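Local structure of ribose-phosphate pyrophosphokinase (Thermus thermophilus, 7PN0) at residues A[120-125]-A[138-143]; A[51-56]-A[83-88]. The protein probably makes phosphoribosyl pyrophosphate by transferring the pyrophosphoryl group of ATP to ribose 5-phosphate, and binds ADP in this crystal form. All blocks are in the same frame, centred on the assembly; numbering follows the deposited sequence.

Both contacts belong to one five-stranded parallel sheet, the core of a PRTase-like domain, and their centres lie about 9 Å apart. Interaction 2 comes first along the chain: it pairs strand 51-55 with strand 83-88, consecutive strands joined through helix 62-78. Interaction 1 follows and adds strands 122-126 and 141-144, the last of which is outermost within the chain. Strands 83-88 and 122-126 are neighbours, so the two contacts meet directly, with Thr125 OG1 probably hydrogen-bonded to Ile88 O at 2.7 Å. Helix 287-299 touches both contacts, so a helix from late in the chain packs against the sheet near each of them.

Interaction 1: residues A[120-125]-A[138-143]; sequences ADRVLT and KIPVDH
Asp142 OD2 is gripped by the guanidinium of Arg122 and by a bridging water. Arg122 NH1 donates to it at 2.8 Å in a salt bridge that lies almost in the guanidinium plane but meets the syn side of the carboxylate well out of its own plane, the two flat groups being turned 31° apart. The water gives one proton to Asp142 OD2 and the other to Val123 O, and accepts from Arg122 NE at 2.9 Å; this fixes the rotation of the guanidinium and ties the ion pair to the backbone. The arginine chain bends at chi3 (57°), folding its head back over Pro140, whose CB packs on one guanidinium face 3.7 Å from NH2. Beneath the ion pair the strands run parallel in register, joined by Val123 N to Pro140 O, Asp142 N to Val123 O (2.9 Å) and Thr125 N to Asp142 O. Val123 O therefore serves both a backbone amide and the water. On the face of Val123 and Val141, CB of the former meets CG2 of the latter at 4.0 Å. Ile139 turns its CG1 branch between backbone N and carbonyl carbon (chi1 54°), bringing CD1 to 3.8 Å from Val123 CG2 and close to Ala120 CB. On the Asp142 face, CD1 of Leu124 leans against the aspartate CB. The ion pair also faces a second subunit, where Ser80 OG of that subunit accepts a hydrogen bond from Arg122 NH1 and its Arg48 forms a salt bridge with Asp142 OD1. Within the chain, strand 122-126 is flanked by strand 83-88 on its other edge, while helix 287-299 covers the face of Leu124 and Asp142 through Phe290, Ile294 and Ile297.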
loop_
_atom_site.group_PDB
_atom_site.type_symbol
_atom_site.label_atom_id
_atom_site.label_comp_id
_atom_site.label_asym_id
_atom_site.label_seq_id
_atom_site.Cartn_x
_atom_site.Cartn_y
_atom_site.Cartn_z
ATOM N N ALA A 120 -11.293 3.664 7.336
ATOM C CA ALA A 120 -12.290 4.666 6.898
ATOM C C ALA A 120 -12.327 4.699 5.375
ATOM O O ALA A 120 -11.299 4.817 4.743
ATOM C CB ALA A 120 -11.982 6.020 7.459
ATOM N N ASP A 121 -13.511 4.736 4.802
ATOM C CA ASP A 121 -13.665 4.823 3.330
ATOM C C ASP A 121 -13.892 6.271 2.924
ATOM O O ASP A 121 -13.702 6.590 1.750
ATOM C CB ASP A 121 -14.802 3.927 2.867
ATOM C CG ASP A 121 -14.545 2.469 3.141
ATOM O OD1 ASP A 121 -13.433 1.989 2.708
ATOM O OD2 ASP A 121 -15.496 1.788 3.632
ATOM N N ARG A 122 -14.317 7.106 3.862
ATOM C CA ARG A 122 -14.828 8.450 3.565
ATOM C C ARG A 122 -14.819 9.234 4.855
ATOM O O ARG A 122 -14.865 8.648 5.945
ATOM C CB ARG A 122 -16.300 8.550 3.101
ATOM C CG ARG A 122 -16.821 7.531 2.116
ATOM C CD ARG A 122 -18.290 7.802 1.837
ATOM N NE ARG A 122 -18.468 9.156 1.338
ATOM C CZ ARG A 122 -18.125 9.560 0.108
ATOM N NH1 ARG A 122 -18.306 10.810 -0.230
ATOM N NH2 ARG A 122 -17.665 8.708 -0.805
ATOM N N VAL A 123 -14.872 10.549 4.718
ATOM C CA VAL A 123 -14.997 11.468 5.873
ATOM C C VAL A 123 -16.125 12.431 5.516
ATOM O O VAL A 123 -16.241 12.798 4.348
ATOM C CB VAL A 123 -13.696 12.232 6.197
ATOM C CG1 VAL A 123 -13.886 13.296 7.235
ATOM C CG2 VAL A 123 -12.619 11.293 6.660
ATOM N N LEU A 124 -16.880 12.814 6.523
ATOM C CA LEU A 124 -17.913 13.884 6.481
ATOM C C LEU A 124 -17.578 14.845 7.610
ATOM O O LEU A 124 -17.513 14.369 8.744
ATOM C CB LEU A 124 -19.322 13.289 6.657
ATOM C CG LEU A 124 -20.459 14.316 6.749
ATOM C CD1 LEU A 124 -20.472 15.195 5.517
ATOM C CD2 LEU A 124 -21.802 13.616 6.997
ATOM N N THR A 125 -17.340 16.121 7.297
ATOM C CA THR A 125 -16.866 17.075 8.315
ATOM C C THR A 125 -17.464 18.438 8.015
ATOM O O THR A 125 -18.058 18.615 6.967
ATOM C CB THR A 125 -15.334 17.047 8.435
ATOM O OG1 THR A 125 -14.901 17.831 9.539
ATOM C CG2 THR A 125 -14.601 17.537 7.208
ATOM N N LYS A 138 -6.660 10.902 1.258
ATOM C CA LYS A 138 -6.736 10.196 -0.025
ATOM C C LYS A 138 -8.183 9.760 -0.257
ATOM O O LYS A 138 -8.643 9.779 -1.396
ATOM C CB LYS A 138 -5.760 9.018 -0.062
ATOM C CG LYS A 138 -5.793 8.286 -1.405
ATOM C CD LYS A 138 -5.354 9.124 -2.608
ATOM C CE LYS A 138 -4.947 8.294 -3.824
ATOM N NZ LYS A 138 -4.855 9.119 -5.058
ATOM N N ILE A 139 -8.873 9.358 0.796
ATOM C CA ILE A 139 -10.302 8.958 0.752
ATOM C C ILE A 139 -11.153 10.197 0.532
ATOM O O ILE A 139 -10.740 11.289 0.899
ATOM C CB ILE A 139 -10.722 8.249 2.039
ATOM C CG1 ILE A 139 -10.395 9.075 3.302
ATOM C CG2 ILE A 139 -10.114 6.862 2.072
ATOM C CD1 ILE A 139 -11.036 8.497 4.582
ATOM N N PRO A 140 -12.330 10.046 -0.108
ATOM C CA PRO A 140 -13.224 11.178 -0.324
ATOM C C PRO A 140 -13.581 11.866 0.992
ATOM O O PRO A 140 -13.818 11.181 2.034
ATOM C CB PRO A 140 -14.457 10.587 -0.995
ATOM C CG PRO A 140 -14.042 9.235 -1.504
ATOM C CD PRO A 140 -12.834 8.817 -0.704
ATOM N N VAL A 141 -13.726 13.198 0.919
ATOM C CA VAL A 141 -14.129 14.041 2.064
ATOM C C VAL A 141 -15.308 14.900 1.591
ATOM O O VAL A 141 -15.220 15.483 0.564
ATOM C CB VAL A 141 -12.987 14.896 2.627
ATOM C CG1 VAL A 141 -13.501 15.860 3.677
ATOM C CG2 VAL A 141 -11.800 14.051 3.145
ATOM N N ASP A 142 -16.413 14.830 2.289
ATOM C CA ASP A 142 -17.504 15.811 2.083
ATOM C C ASP A 142 -17.347 16.859 3.180
ATOM O O ASP A 142 -17.441 16.526 4.354
ATOM C CB ASP A 142 -18.874 15.144 2.035
ATOM C CG ASP A 142 -19.076 14.310 0.780
ATOM O OD1 ASP A 142 -18.831 14.831 -0.345
ATOM O OD2 ASP A 142 -19.374 13.132 0.925
ATOM N N HIS A 143 -17.048 18.074 2.765
ATOM C CA HIS A 143 -16.749 19.213 3.660
ATOM C C HIS A 143 -17.975 20.134 3.669
ATOM O O HIS A 143 -18.132 20.856 2.694
ATOM C CB HIS A 143 -15.468 19.900 3.173
ATOM C CG HIS A 143 -15.008 21.046 3.991
ATOM N ND1 HIS A 143 -14.046 21.903 3.530
ATOM C CD2 HIS A 143 -15.371 21.483 5.220
ATOM C CE1 HIS A 143 -13.840 22.847 4.432
ATOM N NE2 HIS A 143 -14.643 22.612 5.470
HETATM O O HOH W 1 -18.570 11.569 2.919
#

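Interaction 2: residues A[51-56]-A[83-88]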
loop_
_atom_site.group_PDB
_atom_site.type_symbol
_atom_site.label_atom_id
_atom_site.label_comp_id
_atom_site.label_asym_id
_atom_site.label_seq_id
_atom_site.Cartn_x
_atom_site.Cartn_y
_atom_site.Cartn_z
ATOM N N ASP A 51 -24.001 0.410 5.373
ATOM C CA ASP A 51 -23.398 1.721 5.073
ATOM C C ASP A 51 -23.315 2.445 6.398
ATOM O O ASP A 51 -24.382 2.925 6.914
ATOM C CB ASP A 51 -24.218 2.422 3.995
ATOM C CG ASP A 51 -23.520 3.557 3.291
ATOM O OD1 ASP A 51 -22.305 3.712 3.470
ATOM O OD2 ASP A 51 -24.220 4.266 2.516
ATOM N N VAL A 52 -22.148 2.350 7.018
ATOM C CA VAL A 52 -22.024 2.712 8.436
ATOM C C VAL A 52 -21.332 4.058 8.560
ATOM O O VAL A 52 -20.331 4.342 7.871
ATOM C CB VAL A 52 -21.466 1.599 9.347
ATOM C CG1 VAL A 52 -21.459 0.212 8.813
ATOM C CG2 VAL A 52 -20.387 1.991 10.330
ATOM N N PHE A 53 -21.909 4.889 9.408
ATOM C CA PHE A 53 -21.508 6.281 9.676
ATOM C C PHE A 53 -21.229 6.378 11.172
ATOM O O PHE A 53 -22.106 6.089 12.050
ATOM C CB PHE A 53 -22.624 7.250 9.255
ATOM C CG PHE A 53 -22.846 7.288 7.771
ATOM C CD1 PHE A 53 -23.574 6.304 7.129
ATOM C CD2 PHE A 53 -22.203 8.241 6.989
ATOM C CE1 PHE A 53 -23.716 6.295 5.750
ATOM C CE2 PHE A 53 -22.360 8.238 5.607
ATOM C CZ PHE A 53 -23.125 7.270 4.998
ATOM N N ILE A 54 -20.035 6.814 11.512
ATOM C CA ILE A 54 -19.644 6.819 12.947
ATOM C C ILE A 54 -19.371 8.259 13.284
ATOM O O ILE A 54 -18.486 8.839 12.646
ATOM C CB ILE A 54 -18.446 5.924 13.243
ATOM C CG1 ILE A 54 -18.722 4.467 12.915
ATOM C CG2 ILE A 54 -17.919 6.110 14.652
ATOM C CD1 ILE A 54 -17.453 3.762 12.522
ATOM N N VAL A 55 -20.102 8.797 14.253
ATOM C CA VAL A 55 -19.963 10.224 14.665
ATOM C C VAL A 55 -18.957 10.364 15.820
ATOM O O VAL A 55 -19.149 9.823 16.935
ATOM C CB VAL A 55 -21.336 10.814 15.037
ATOM C CG1 VAL A 55 -21.272 12.285 15.328
ATOM C CG2 VAL A 55 -22.362 10.558 13.944
ATOM N N GLN A 56 -17.978 11.231 15.638
ATOM C CA GLN A 56 -17.029 11.585 16.736
ATOM C C GLN A 56 -16.429 12.951 16.462
ATOM O O GLN A 56 -15.880 13.143 15.368
ATOM C CB GLN A 56 -15.925 10.541 16.853
ATOM C CG GLN A 56 -15.070 10.748 18.090
ATOM C CD GLN A 56 -15.657 10.034 19.280
ATOM O OE1 GLN A 56 -16.785 10.298 19.711
ATOM N NE2 GLN A 56 -14.907 9.086 19.794
ATOM N N ARG A 83 -19.353 -0.266 3.860
ATOM C CA ARG A 83 -18.711 1.052 3.722
ATOM C C ARG A 83 -18.682 1.652 5.113
ATOM O O ARG A 83 -19.687 1.485 5.871
ATOM C CB ARG A 83 -19.411 1.979 2.737
ATOM C CG ARG A 83 -18.580 3.224 2.456
ATOM C CD ARG A 83 -19.096 3.995 1.265
ATOM N NE ARG A 83 -20.493 4.421 1.419
ATOM C CZ ARG A 83 -21.141 5.131 0.497
ATOM N NH1 ARG A 83 -22.405 5.452 0.671
ATOM N NH2 ARG A 83 -20.503 5.545 -0.589
ATOM N N VAL A 84 -17.584 2.326 5.430
ATOM C CA VAL A 84 -17.437 3.042 6.726
ATOM C C VAL A 84 -17.064 4.509 6.481
ATOM O O VAL A 84 -16.043 4.777 5.852
ATOM C CB VAL A 84 -16.418 2.337 7.633
ATOM C CG1 VAL A 84 -16.213 3.118 8.914
ATOM C CG2 VAL A 84 -16.827 0.924 7.948
ATOM N N THR A 85 -17.911 5.421 6.966
ATOM C CA THR A 85 -17.649 6.871 6.924
ATOM C C THR A 85 -17.346 7.362 8.337
ATOM O O THR A 85 -18.203 7.126 9.264
ATOM C CB THR A 85 -18.844 7.615 6.332
ATOM O OG1 THR A 85 -19.101 7.123 5.006
ATOM C CG2 THR A 85 -18.636 9.115 6.373
ATOM N N ALA A 86 -16.241 8.084 8.489
ATOM C CA ALA A 86 -15.920 8.842 9.708
ATOM C C ALA A 86 -16.686 10.158 9.602
ATOM O O ALA A 86 -16.320 11.003 8.801
ATOM C CB ALA A 86 -14.451 9.091 9.892
ATOM N N VAL A 87 -17.701 10.315 10.433
ATOM C CA VAL A 87 -18.405 11.612 10.583
ATOM C C VAL A 87 -17.724 12.360 11.723
ATOM O O VAL A 87 -17.855 11.971 12.880
ATOM C CB VAL A 87 -19.910 11.440 10.793
ATOM C CG1 VAL A 87 -20.563 12.795 10.880
ATOM C CG2 VAL A 87 -20.518 10.599 9.674
ATOM N N ILE A 88 -16.991 13.392 11.373
ATOM C CA ILE A 88 -16.116 14.142 12.309
ATOM C C ILE A 88 -16.602 15.569 12.236
ATOM O O ILE A 88 -16.083 16.368 11.460
ATOM C CB ILE A 88 -14.622 14.044 11.925
ATOM C CG1 ILE A 88 -14.191 12.584 11.794
ATOM C CG2 ILE A 88 -13.796 14.816 12.932
ATOM C CD1 ILE A 88 -12.761 12.426 11.292
HETATM O O HOH W 2 -20.293 4.678 5.123
#
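Asp51 and Arg83 lie side by side and point the same way, so the carboxylate meets the edge of the guanidinium, with the planes 35° apart. Arg83 NE donates to Asp51 OD1 at 2.8 Å, nearly straight (163°) and within the guanidinium plane; the bend at chi3 (58°) turns the head toward the aspartate. A lysine in its place would have a single ammonium instead of the planar head, and would probably be unable to serve both Asp51 and, as NH2 does now, Glu49 of a second subunit, leaving one carboxylate less firmly held. A water donates to Asp51 OD1 and Val52 O and accepts from Thr85 OG1 at 2.7 Å, linking the ion pair to the next rung. It also sits over one face of the Phe53 ring, toward the rim. Phe53 and Thr85 run alongside each other, ring CD2 3.5 Å from Thr85 CB, while Val87 CG2 comes to the ring edge at 4.0 Å. On the other face of the sheet Ile54 CD1 crosses to Val84 CG1 at 3.9 Å. Five backbone bonds, from Val52 N to Arg83 O through Gln56 N to Val87 O, hold the parallel strands in register. This pair closes a beta-alpha-beta unit: helix 62-78 covers Ile54 and Val84, helix 287-299 packs on Phe53 and Val87, and strand 3-7 pairs with the far edge of strand 51-55.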